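Local structure of putative major capsid protein (Cafeteriavirus-dependent mavirus, 6G44) at residues P144-D149 / R173-G177; N152-V157 / I244-V248; N305-P309 / T458-T464; Q352-G358 / T455-P459; C393-A399 / A418-S424. The protein probably forms the capsid shell of the marine virophage mavirus, as a trimer of double jelly-roll subunits. One frame throughout, in Å; residues are numbered along the deposited sequence. Where two conformers were deposited one is given.

Interaction 1 (P144-D149 / R173-G177); sequences PCSDVD and RMSRG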
# COMPACT_ATOMS: atom_id res chain seq x y z
N PRO C 144 -12.73 -1.88 12.62
CA PRO C 144 -12.90 -0.70 11.75
C PRO C 144 -12.03 0.47 12.20
O PRO C 144 -11.82 1.42 11.43
CB PRO C 144 -14.40 -0.36 11.86
CG PRO C 144 -14.76 -0.91 13.23
CD PRO C 144 -13.96 -2.17 13.39
N CYS C 145 -11.56 0.45 13.44
CA CYS C 145 -10.75 1.55 13.97
C CYS C 145 -9.35 1.03 14.19
O CYS C 145 -8.92 0.81 15.33
CB CYS C 145 -11.37 2.02 15.29
SG CYS C 145 -12.97 2.81 15.04
N SER C 146 -8.61 0.85 13.09
CA SER C 146 -7.30 0.21 13.12
C SER C 146 -6.12 1.16 13.06
O SER C 146 -5.01 0.74 13.33
CB SER C 146 -7.14 -0.82 12.00
OG SER C 146 -7.31 -0.24 10.73
N ASP C 147 -6.34 2.43 12.73
CA ASP C 147 -5.26 3.40 12.70
C ASP C 147 -4.75 3.64 14.11
O ASP C 147 -5.58 3.82 15.03
CB ASP C 147 -5.77 4.70 12.07
CG ASP C 147 -4.75 5.80 12.07
OD1 ASP C 147 -4.71 6.55 13.08
OD2 ASP C 147 -4.00 5.93 11.08
N VAL C 148 -3.42 3.65 14.29
CA VAL C 148 -2.77 3.83 15.56
C VAL C 148 -2.17 5.23 15.62
O VAL C 148 -1.48 5.66 14.68
CB VAL C 148 -1.70 2.73 15.77
CG1 VAL C 148 -0.86 2.99 16.99
CG2 VAL C 148 -2.35 1.35 15.86
N ASP C 149 -2.40 5.93 16.73
CA ASP C 149 -1.93 7.31 16.88
C ASP C 149 -0.41 7.39 16.84
O ASP C 149 0.32 6.60 17.47
CB ASP C 149 -2.35 7.89 18.23
CG ASP C 149 -3.84 8.06 18.37
OD1 ASP C 149 -4.51 8.35 17.38
OD2 ASP C 149 -4.33 7.95 19.52
N ARG C 173 -8.41 3.29 5.82
CA ARG C 173 -7.70 2.70 6.95
C ARG C 173 -7.09 3.75 7.88
O ARG C 173 -6.77 3.43 9.02
CB ARG C 173 -6.67 1.65 6.51
CG ARG C 173 -5.25 2.11 6.17
CD ARG C 173 -4.29 0.96 6.45
NE ARG C 173 -2.99 1.09 5.81
CZ ARG C 173 -1.95 1.73 6.33
NH1 ARG C 173 -2.04 2.32 7.50
NH2 ARG C 173 -0.81 1.78 5.66
N MET C 174 -6.97 5.00 7.43
CA MET C 174 -6.38 6.07 8.24
C MET C 174 -7.36 6.63 9.25
O MET C 174 -6.97 7.36 10.18
CB MET C 174 -5.95 7.26 7.35
CG MET C 174 -4.86 6.93 6.34
SD MET C 174 -3.33 6.53 7.19
CE MET C 174 -3.40 4.75 7.11
N SER C 175 -8.64 6.33 9.05
CA SER C 175 -9.70 7.00 9.81
C SER C 175 -10.35 6.14 10.90
O SER C 175 -10.77 5.01 10.65
CB SER C 175 -10.79 7.48 8.84
OG SER C 175 -11.89 8.07 9.58
N ARG C 176 -10.48 6.73 12.10
CA ARG C 176 -11.37 6.25 13.17
C ARG C 176 -12.55 7.19 13.38
O ARG C 176 -13.22 7.15 14.43
CB ARG C 176 -10.57 6.12 14.47
CG ARG C 176 -9.30 5.29 14.38
CD ARG C 176 -8.70 4.91 15.74
NE ARG C 176 -8.48 6.07 16.62
CZ ARG C 176 -7.34 6.76 16.75
NH1 ARG C 176 -6.25 6.47 16.05
NH2 ARG C 176 -7.31 7.81 17.56
N GLY C 177 -12.84 7.99 12.35
CA GLY C 177 -13.84 9.04 12.44
C GLY C 177 -15.20 8.57 11.99
O GLY C 177 -15.39 7.41 11.61
O HOH W 1 -8.74 3.03 11.03
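Arg176 lays the methylene part of its side chain alongside Cys145, with CG and CD each 4.0 Å from Cys145 CB, before its guanidinium reaches Asp147 and Asp149. The result is a largely buried salt-bridge network in a double jelly-roll capsid protein, joining two parts of the long irregular connection between helix 136-142 and strand 183-186. The chain of Arg176 is otherwise extended but bends at chi3 (-53°), and this bend brings the terminal nitrogens round to the two aspartates. NH1 and NH2 grip Asp149 end-on, both at OD1, which lies in the guanidinium plane. Arg176 NH2 meets Asp149 OD1 on its syn side at 2.9 Å, whereas NH1 comes from above that carboxylate plane, and the two flat groups stand 65° apart. Arg176 NH1 also donates to Asp147 O at 2.9 Å, arriving well above that carbonyl plane, and forms a longer salt bridge with Asp147 OD1 at 3.3 Å. Beyond the two segments, NE donates to Leu98 O and NH2 bonds to Tyr163 OH, so all three nitrogens are engaged and the group can hardly rotate. Asp147 reaches across toward Met174 because its CG is anti to the backbone N (chi1 176°), leaving OD2 close to Met174 O; the salt bridge of Arg176 to the same carboxylate would probably ease that meeting of two acceptors. A water stitches the backbones together: it accepts from Asp147 N and donates to Ser175 O and to Arg173 O, the last at 2.8 Å.

Interaction 2 (N152-V157 / I244-V248); sequences NKIKAV and IADDV. With SO4 (sulfate ion), chain P.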
# COMPACT_ATOMS: atom_id res chain seq x y z
N ASN C 152 0.90 12.55 20.48
CA ASN C 152 0.16 12.56 21.73
C ASN C 152 -1.01 13.57 21.75
O ASN C 152 -1.69 13.67 22.78
CB ASN C 152 1.11 12.77 22.91
CG ASN C 152 1.60 14.19 23.04
OD1 ASN C 152 1.57 14.99 22.11
ND2 ASN C 152 2.10 14.51 24.24
N LYS C 153 -1.23 14.28 20.65
CA LYS C 153 -2.37 15.17 20.47
C LYS C 153 -2.89 15.05 19.05
O LYS C 153 -2.11 14.84 18.10
CB LYS C 153 -2.00 16.62 20.68
CG LYS C 153 -1.55 16.99 22.08
CD LYS C 153 -1.52 18.50 22.19
CE LYS C 153 -1.01 18.98 23.53
NZ LYS C 153 -0.25 20.20 23.21
N ILE C 154 -4.20 15.24 18.91
CA ILE C 154 -4.88 15.21 17.61
C ILE C 154 -5.61 16.52 17.46
O ILE C 154 -6.30 16.95 18.40
CB ILE C 154 -5.89 14.04 17.56
CG1 ILE C 154 -5.17 12.70 17.59
CG2 ILE C 154 -6.80 14.16 16.35
CD1 ILE C 154 -6.05 11.52 18.00
N LYS C 155 -5.48 17.18 16.32
CA LYS C 155 -6.16 18.46 16.07
C LYS C 155 -6.78 18.46 14.70
O LYS C 155 -6.18 17.99 13.73
CB LYS C 155 -5.17 19.62 16.16
CG LYS C 155 -4.48 19.75 17.51
CD LYS C 155 -3.64 21.03 17.62
CE LYS C 155 -2.54 21.12 16.58
NZ LYS C 155 -1.67 22.31 16.84
N ALA C 156 -8.01 18.99 14.59
CA ALA C 156 -8.67 19.11 13.29
C ALA C 156 -7.97 20.05 12.30
O ALA C 156 -8.19 19.93 11.13
CB ALA C 156 -10.14 19.51 13.47
N VAL C 157 -7.14 20.95 12.80
CA VAL C 157 -6.35 21.80 11.89
C VAL C 157 -5.24 21.04 11.17
O VAL C 157 -4.68 21.56 10.21
CB VAL C 157 -5.75 23.04 12.60
CG1 VAL C 157 -6.87 23.95 13.11
CG2 VAL C 157 -4.77 22.67 13.70
N ILE C 244 -11.78 12.34 21.28
CA ILE C 244 -12.14 13.74 21.05
C ILE C 244 -10.85 14.49 20.77
O ILE C 244 -9.92 14.43 21.57
CB ILE C 244 -12.90 14.38 22.25
CG1 ILE C 244 -14.15 13.55 22.59
CG2 ILE C 244 -13.27 15.80 21.90
CD1 ILE C 244 -14.85 13.95 23.87
N ALA C 245 -10.79 15.16 19.62
CA ALA C 245 -9.64 15.97 19.25
C ALA C 245 -9.30 17.00 20.34
O ALA C 245 -10.19 17.55 21.01
CB ALA C 245 -9.87 16.68 17.94
N ASP C 246 -8.01 17.22 20.51
CA ASP C 246 -7.49 18.11 21.54
C ASP C 246 -7.74 19.58 21.28
O ASP C 246 -7.46 20.37 22.19
CB ASP C 246 -6.01 17.79 21.76
CG ASP C 246 -5.83 16.37 22.25
OD1 ASP C 246 -6.13 16.12 23.45
OD2 ASP C 246 -5.51 15.46 21.43
N ASP C 247 -8.24 19.95 20.10
CA ASP C 247 -8.61 21.33 19.82
C ASP C 247 -10.11 21.61 19.85
O ASP C 247 -10.52 22.73 19.50
CB ASP C 247 -7.94 21.88 18.55
CG ASP C 247 -8.34 21.20 17.25
OD1 ASP C 247 -8.94 20.09 17.26
OD2 ASP C 247 -8.01 21.81 16.18
N VAL C 248 -10.92 20.67 20.34
CA VAL C 248 -12.32 20.98 20.67
C VAL C 248 -12.30 21.89 21.90
O VAL C 248 -11.62 21.61 22.87
CB VAL C 248 -13.16 19.72 20.96
CG1 VAL C 248 -14.60 20.08 21.36
CG2 VAL C 248 -13.18 18.80 19.74
S SO4 P . 1.14 21.70 14.64
O1 SO4 P . 1.12 22.13 16.05
O2 SO4 P . 2.32 22.27 13.94
O3 SO4 P . 1.17 20.21 14.53
O4 SO4 P . -0.15 22.19 14.06
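Asp247 lies against the backbone of Lys155 and Ala156, and its atoms can be followed outward one at a time. CB lies 4.2 Å from Lys155 CG, the two side chains crossing at about a right angle. CG of Asp247 faces the N-H of Ala156, and OD1 accepts from Ala156 N at 3.0 Å, on the syn side but 26° out of the carboxylate plane; Gln95 NE2 also bonds to OD1. Asp247 OD2 rests 3.6 Å from Lys155 CB, near Val157 CG1. The position of CG between the backbone N and the carbonyl carbon (chi1 65°) turns the carboxylate toward the 152-157 backbone. Asp247 is an inner residue of a type I beta turn, Ala245 to Val248, which follows strand 242-244 and presents two consecutive aspartates to the irregular 152-157 segment. The other, Asp246, completes a two-way clasp on Ile154: its N donates to Ile154 O at 2.7 Å, while its OD2 takes Ile154 N in a nearly straight bond (167°) through the anti lone pair. OD1 of Asp246 is held by a salt bridge from Lys346. Lys155 NZ, leading away from the turn, donates to O1 of a sulfate, probably from the crystallisation liquor, at 2.9 Å.

Interaction 3 (N305-P309 / T458-T464); sequences NTKDP and TPEAAGT. With SO4 (sulfate ion), chain B.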
# COMPACT_ATOMS: atom_id res chain seq x y z
N ASN C 305 10.63 16.36 35.56
CA ASN C 305 11.43 17.12 34.60
C ASN C 305 11.82 18.48 35.17
O ASN C 305 11.00 19.15 35.79
CB ASN C 305 10.67 17.27 33.29
CG ASN C 305 10.64 15.96 32.50
OD1 ASN C 305 11.42 15.05 32.75
ND2 ASN C 305 9.73 15.88 31.54
N THR C 306 13.07 18.84 34.92
CA THR C 306 13.64 20.13 35.28
C THR C 306 14.01 20.98 34.07
O THR C 306 14.27 22.17 34.23
CB THR C 306 14.90 19.92 36.13
OG1 THR C 306 15.91 19.29 35.36
CG2 THR C 306 14.57 19.08 37.36
N LYS C 307 14.05 20.39 32.87
CA LYS C 307 14.33 21.08 31.63
C LYS C 307 13.10 20.96 30.73
O LYS C 307 12.25 20.06 30.92
CB LYS C 307 15.60 20.52 31.00
CG LYS C 307 16.82 20.99 31.80
CD LYS C 307 18.07 20.21 31.51
CE LYS C 307 18.13 18.89 32.25
NZ LYS C 307 19.20 18.04 31.65
N ASP C 308 12.95 21.91 29.82
CA ASP C 308 11.77 21.93 28.95
C ASP C 308 11.78 20.66 28.08
O ASP C 308 12.78 20.38 27.44
CB ASP C 308 11.78 23.15 28.02
CG ASP C 308 11.62 24.47 28.76
OD1 ASP C 308 10.94 24.51 29.80
OD2 ASP C 308 12.18 25.47 28.25
N PRO C 309 10.65 19.94 28.04
CA PRO C 309 10.64 18.77 27.15
C PRO C 309 10.68 19.18 25.68
O PRO C 309 11.13 18.39 24.85
CB PRO C 309 9.34 18.08 27.51
CG PRO C 309 8.44 19.18 28.01
CD PRO C 309 9.39 20.07 28.78
N THR C 458 10.29 12.00 28.95
CA THR C 458 8.87 12.15 29.22
C THR C 458 8.41 13.55 28.82
O THR C 458 9.22 14.50 28.79
CB THR C 458 8.59 11.93 30.71
OG1 THR C 458 9.40 12.83 31.45
CG2 THR C 458 8.92 10.50 31.13
N PRO C 459 7.13 13.72 28.50
CA PRO C 459 6.63 14.99 27.99
C PRO C 459 6.21 16.05 29.01
O PRO C 459 5.76 17.12 28.60
CB PRO C 459 5.43 14.55 27.16
CG PRO C 459 4.89 13.41 27.94
CD PRO C 459 6.09 12.66 28.41
N GLU C 460 6.35 15.79 30.31
CA GLU C 460 5.88 16.77 31.29
C GLU C 460 6.72 18.05 31.30
O GLU C 460 7.92 18.05 31.02
CB GLU C 460 5.83 16.15 32.70
CG GLU C 460 4.60 15.29 32.95
CD GLU C 460 4.66 13.96 32.23
OE1 GLU C 460 5.76 13.42 32.05
OE2 GLU C 460 3.58 13.44 31.88
N ALA C 461 6.05 19.16 31.63
CA ALA C 461 6.68 20.45 31.73
C ALA C 461 7.81 20.46 32.76
O ALA C 461 7.80 19.70 33.74
CB ALA C 461 5.65 21.51 32.11
N ALA C 462 8.75 21.37 32.54
CA ALA C 462 9.77 21.64 33.54
C ALA C 462 9.10 22.07 34.83
O ALA C 462 8.13 22.83 34.81
CB ALA C 462 10.72 22.73 33.06
N GLY C 463 9.62 21.55 35.93
CA GLY C 463 9.03 21.78 37.25
C GLY C 463 7.79 20.98 37.60
O GLY C 463 7.14 21.26 38.61
N THR C 464 7.46 19.98 36.78
CA THR C 464 6.35 19.07 37.04
C THR C 464 6.86 17.65 36.78
O THR C 464 7.94 17.43 36.25
CB THR C 464 5.13 19.36 36.14
OG1 THR C 464 5.39 18.92 34.79
CG2 THR C 464 4.78 20.84 36.11
S SO4 B . 19.27 14.53 33.76
O1 SO4 B . 19.54 15.97 33.57
O2 SO4 B . 20.25 13.90 34.67
O3 SO4 B . 17.94 14.42 34.41
O4 SO4 B . 19.35 13.84 32.43
O HOH W 2 12.28 13.61 30.28
O HOH W 3 8.49 23.13 30.25
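Asn305 and the 461-464 turn exchange two backbone hydrogen bonds, Asn305 N to Thr464 O (3.0 Å) and Gly463 N to Asn305 O (2.8 Å), where the type II beta turn from Ala461 to Thr464 folds against the end of strand 286-305. The side chain of Asn305 then binds the same segment further back. Its ND2 donates to Glu460 O in an almost perfectly straight bond (178°), with that oxygen exactly in the amide plane. Asn305 ND2 also reaches Thr458 O at 3.1 Å, standing above the carbonyl plane rather than on a lone pair, and makes a weak bond to Thr458 OG1. At the other end of the amide, OD1 accepts from His319 NE2 and from a water that in turn accepts from Thr458 N, so both ends of the group are fixed and its flip state is settled. The ring of Pro309 lies against two successive carbonyls: CG is 3.3 Å from Glu460 O and 3.4 Å from Pro459 O. A second water spans Asp308 OD1 and Ala462 N, beside the methyl of Ala462. Pro309 packs further on Phe415 of helix 411-417, while Thr458, Pro459 and Glu460 lean on strand 464-482, so this corner, probably of the second jelly roll, joins the turn between strands 448-457 and 464-482 to the loop leading to strand 319-328.

Interaction 4 (Q352-G358 / T455-P459); sequences QLAGIIG and TFVTP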
# COMPACT_ATOMS: atom_id res chain seq x y z
N GLN C 352 -0.21 7.85 26.17
CA GLN C 352 1.14 8.36 26.23
C GLN C 352 2.12 7.31 26.74
O GLN C 352 1.94 6.72 27.82
CB GLN C 352 1.19 9.55 27.17
CG GLN C 352 2.55 10.21 27.27
CD GLN C 352 2.85 11.02 26.03
OE1 GLN C 352 2.29 12.12 25.86
NE2 GLN C 352 3.68 10.49 25.15
N LEU C 353 3.17 7.09 25.96
CA LEU C 353 4.32 6.31 26.35
C LEU C 353 5.50 7.26 26.39
O LEU C 353 5.45 8.36 25.85
CB LEU C 353 4.60 5.19 25.34
CG LEU C 353 3.43 4.29 24.97
CD1 LEU C 353 3.83 3.32 23.86
CD2 LEU C 353 2.91 3.49 26.17
N ALA C 354 6.53 6.85 27.11
CA ALA C 354 7.79 7.57 27.10
C ALA C 354 8.59 7.27 25.83
O ALA C 354 8.39 6.21 25.20
CB ALA C 354 8.62 7.24 28.35
N GLY C 355 9.52 8.17 25.49
CA GLY C 355 10.47 7.92 24.39
C GLY C 355 11.67 7.19 24.95
O GLY C 355 12.42 7.79 25.75
N ILE C 356 11.89 5.94 24.57
CA ILE C 356 13.01 5.18 25.10
C ILE C 356 14.25 5.51 24.25
O ILE C 356 14.25 5.32 23.04
CB ILE C 356 12.74 3.66 25.12
CG1 ILE C 356 11.53 3.37 26.01
CG2 ILE C 356 13.99 2.89 25.57
CD1 ILE C 356 11.07 1.94 25.98
N ILE C 357 15.31 5.96 24.92
CA ILE C 357 16.56 6.37 24.26
C ILE C 357 17.71 5.41 24.56
O ILE C 357 18.75 5.49 23.90
CB ILE C 357 16.96 7.82 24.64
CG1 ILE C 357 17.28 7.95 26.13
CG2 ILE C 357 15.87 8.81 24.22
CD1 ILE C 357 17.96 9.25 26.49
N GLY C 358 17.52 4.49 25.51
CA GLY C 358 18.53 3.50 25.84
C GLY C 358 17.91 2.28 26.46
O GLY C 358 16.88 2.37 27.12
N THR C 455 16.24 3.72 29.64
CA THR C 455 16.46 5.15 29.79
C THR C 455 15.48 5.85 28.85
O THR C 455 15.38 5.47 27.66
CB THR C 455 17.92 5.51 29.47
OG1 THR C 455 18.81 4.69 30.26
CG2 THR C 455 18.19 6.97 29.76
N PHE C 456 14.78 6.86 29.34
CA PHE C 456 13.67 7.43 28.59
C PHE C 456 13.41 8.87 28.92
O PHE C 456 13.79 9.37 29.99
CB PHE C 456 12.40 6.60 28.80
CG PHE C 456 11.97 6.50 30.25
CD1 PHE C 456 12.50 5.49 31.06
CD2 PHE C 456 11.08 7.40 30.79
CE1 PHE C 456 12.09 5.40 32.40
CE2 PHE C 456 10.67 7.31 32.12
CZ PHE C 456 11.21 6.32 32.91
N VAL C 457 12.74 9.53 27.99
CA VAL C 457 12.31 10.92 28.15
C VAL C 457 10.78 11.01 28.20
O VAL C 457 10.06 10.23 27.55
CB VAL C 457 12.87 11.83 27.04
CG1 VAL C 457 14.39 11.90 27.10
CG2 VAL C 457 12.42 11.39 25.64
N THR C 458 10.29 12.00 28.95
CA THR C 458 8.87 12.15 29.22
C THR C 458 8.41 13.55 28.82
O THR C 458 9.22 14.50 28.79
CB THR C 458 8.59 11.93 30.71
OG1 THR C 458 9.40 12.83 31.45
CG2 THR C 458 8.92 10.50 31.13
N PRO C 459 7.13 13.72 28.50
CA PRO C 459 6.63 14.99 27.99
C PRO C 459 6.21 16.05 29.01
O PRO C 459 5.76 17.12 28.60
CB PRO C 459 5.43 14.55 27.16
CG PRO C 459 4.89 13.41 27.94
CD PRO C 459 6.09 12.66 28.41
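The Phe456 ring takes the methyl of Ala354 obliquely, Ala354 CB to Phe456 CD2 at 3.5 Å, while Thr458 CG2 of its own segment lies at the ring edge, in plane. Val339, Leu321 and Tyr468 also touch this side chain, which is thus packed among three neighbouring strands. The second flat group is the amide of Gln352; the Gln352 and Pro459 side chains run past each other in opposite directions, Gln352 OE1 coming 3.6 Å from Pro459 CG. A bend at chi2 (75°) curls the Gln352 chain back so that NE2 can donate to Leu353 O, with that oxygen in the amide plane, and OE1 accepts from Asn152 ND2.

Strands 355-363 and 448-457 pair antiparallel as the two inner strands of a four-stranded sheet, consistent with one wall of a jelly roll. Gly355 and Val457 form a hydrogen-bonded pair, followed by the non-hydrogen-bonded pair of Ile356 and Phe456. A classic beta bulge then sets Ile357 and Gly358 both opposite Thr455, whose O accepts from Ile357 N at 2.8 Å and Gly358 N at 3.2 Å; Thr455 N answers to Gly358 O. Gly355 lets Val457 CG2 come close to the backbone, 3.6 Å from Gly355 O. The bulge therefore satisfies one carbonyl twice, so that the ladder keeps its backbone bonds although its register slips by a residue, with the CG1 branch of Ile357 beside this doubly used oxygen and 3.9 Å from Thr455 CG2.

Interaction 5 (C393-A399 / A418-S424); sequences CFSGALA and AIFGAGS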
# COMPACT_ATOMS: atom_id res chain seq x y z
N CYS C 393 6.99 8.77 15.90
CA CYS C 393 6.10 8.21 16.91
C CYS C 393 6.93 7.53 17.97
O CYS C 393 6.92 7.94 19.14
CB CYS C 393 5.16 7.24 16.24
SG CYS C 393 4.16 6.23 17.36
N PHE C 394 7.70 6.53 17.54
CA PHE C 394 8.59 5.77 18.42
C PHE C 394 9.47 6.62 19.31
O PHE C 394 9.63 6.35 20.49
CB PHE C 394 9.47 4.86 17.55
CG PHE C 394 10.45 4.02 18.33
CD1 PHE C 394 11.72 4.51 18.65
CD2 PHE C 394 10.11 2.75 18.70
CE1 PHE C 394 12.61 3.76 19.34
CE2 PHE C 394 11.02 1.97 19.42
CZ PHE C 394 12.26 2.48 19.73
N SER C 395 10.01 7.69 18.75
CA SER C 395 11.03 8.44 19.47
C SER C 395 10.49 9.25 20.65
O SER C 395 11.26 9.60 21.54
CB SER C 395 11.79 9.40 18.56
OG SER C 395 10.97 10.47 18.13
N GLY C 396 9.22 9.64 20.62
CA GLY C 396 8.70 10.55 21.66
C GLY C 396 9.28 11.96 21.55
O GLY C 396 9.15 12.74 22.47
N ALA C 397 9.90 12.30 20.42
CA ALA C 397 10.48 13.63 20.22
C ALA C 397 9.41 14.70 20.04
O ALA C 397 8.25 14.40 19.74
CB ALA C 397 11.45 13.62 19.05
N LEU C 398 9.82 15.96 20.20
CA LEU C 398 8.99 17.10 19.88
C LEU C 398 8.68 17.13 18.39
O LEU C 398 9.60 17.20 17.55
CB LEU C 398 9.73 18.38 20.27
CG LEU C 398 9.01 19.69 19.94
CD1 LEU C 398 7.73 19.87 20.75
CD2 LEU C 398 9.96 20.87 20.08
N ALA C 399 7.40 16.98 18.06
CA ALA C 399 6.95 16.82 16.67
C ALA C 399 6.62 18.11 15.93
O ALA C 399 6.58 18.11 14.70
CB ALA C 399 5.73 15.90 16.65
N ALA C 418 2.97 22.25 22.62
CA ALA C 418 3.93 21.23 22.16
C ALA C 418 3.22 19.89 21.98
O ALA C 418 2.35 19.49 22.78
CB ALA C 418 5.05 21.08 23.16
N ILE C 419 3.63 19.20 20.91
CA ILE C 419 3.16 17.86 20.59
C ILE C 419 4.37 16.94 20.50
O ILE C 419 5.38 17.31 19.91
CB ILE C 419 2.40 17.86 19.26
CG1 ILE C 419 1.15 18.71 19.39
CG2 ILE C 419 2.00 16.43 18.86
CD1 ILE C 419 0.44 19.00 18.11
N PHE C 420 4.22 15.74 21.06
CA PHE C 420 5.28 14.72 21.11
C PHE C 420 4.86 13.44 20.44
O PHE C 420 3.67 13.11 20.34
CB PHE C 420 5.72 14.44 22.55
CG PHE C 420 6.32 15.64 23.21
CD1 PHE C 420 5.51 16.57 23.87
CD2 PHE C 420 7.68 15.86 23.16
CE1 PHE C 420 6.06 17.70 24.43
CE2 PHE C 420 8.24 17.00 23.73
CZ PHE C 420 7.42 17.91 24.36
N GLY C 421 5.85 12.69 19.97
CA GLY C 421 5.57 11.33 19.54
C GLY C 421 4.91 10.53 20.65
O GLY C 421 5.18 10.75 21.85
N ALA C 422 4.07 9.58 20.27
CA ALA C 422 3.35 8.78 21.27
C ALA C 422 4.30 7.97 22.15
O ALA C 422 3.97 7.65 23.29
CB ALA C 422 2.34 7.86 20.63
N GLY C 423 5.46 7.62 21.60
CA GLY C 423 6.52 6.95 22.36
C GLY C 423 6.75 5.51 21.92
O GLY C 423 6.21 5.07 20.91
N SER C 424 7.60 4.80 22.67
CA SER C 424 8.26 3.58 22.18
C SER C 424 7.64 2.28 22.62
O SER C 424 7.20 2.13 23.76
CB SER C 424 9.72 3.54 22.63
OG SER C 424 10.38 4.77 22.49
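Ser424 grips Phe394 twice over: its CB makes a CH-pi contact over one ring face, 4.0 Å from the centroid, while its OG donates to the carbonyl O of the same residue at 2.7 Å. OG also accepts from Ile356 N, so the hydroxyl links this contact to strand 355-363. Phe394 turns its ring under the serine because CG is anti to the backbone N (chi1 180°), and Tyr379 and Tyr387 meet that ring edge-to-face. Cys393 O takes Gly396 N and Gly423 N from opposite faces of its plane, the latter at 2.9 Å, tying Cys393, in helix 391-394, to the 418-424 loop of what is probably the second jelly roll. Ser395 OG accepts from Ala397 N in an ST turn. Gly421 N donates to Ala397 O and Ala399 N to Ile419 O, flanking the single backbone bridge of Leu398 with Phe420. The Phe420 ring has Gly396 O at its edge, 3.5 Å from CD2. Carbonyls of both segments are thus met across the contact, while one face of Phe394 takes CB and OG of Ser424 and one face of Phe420 takes Leu398 CD1.

The five contacts form a network of neighbours rather than surrounding an active site. Interactions 4 and 5, with centres about 9 Å apart, join through Ile356 N to Ser424 OG and Leu353 N to Ala422 O, each 2.8 Å and probably hydrogen bonds. Interaction 3 shares Thr458 and Pro459 with interaction 4, and its two prolines pack on Phe420 of interaction 5. In interaction 2, Asn152 N lies 2.8 Å from Phe420 O, and Asn152 ND2 reaches Gln352. Interaction 1 packs on both: Asp149 OD1 is 3.6 Å from Ile154 CD1, and Asp149 O 3.9 Å from Cys393 SG. The sulfate at Lys155 is also held by Asn400, Thr403 and two residues of the second subunit, marking the subunit interface.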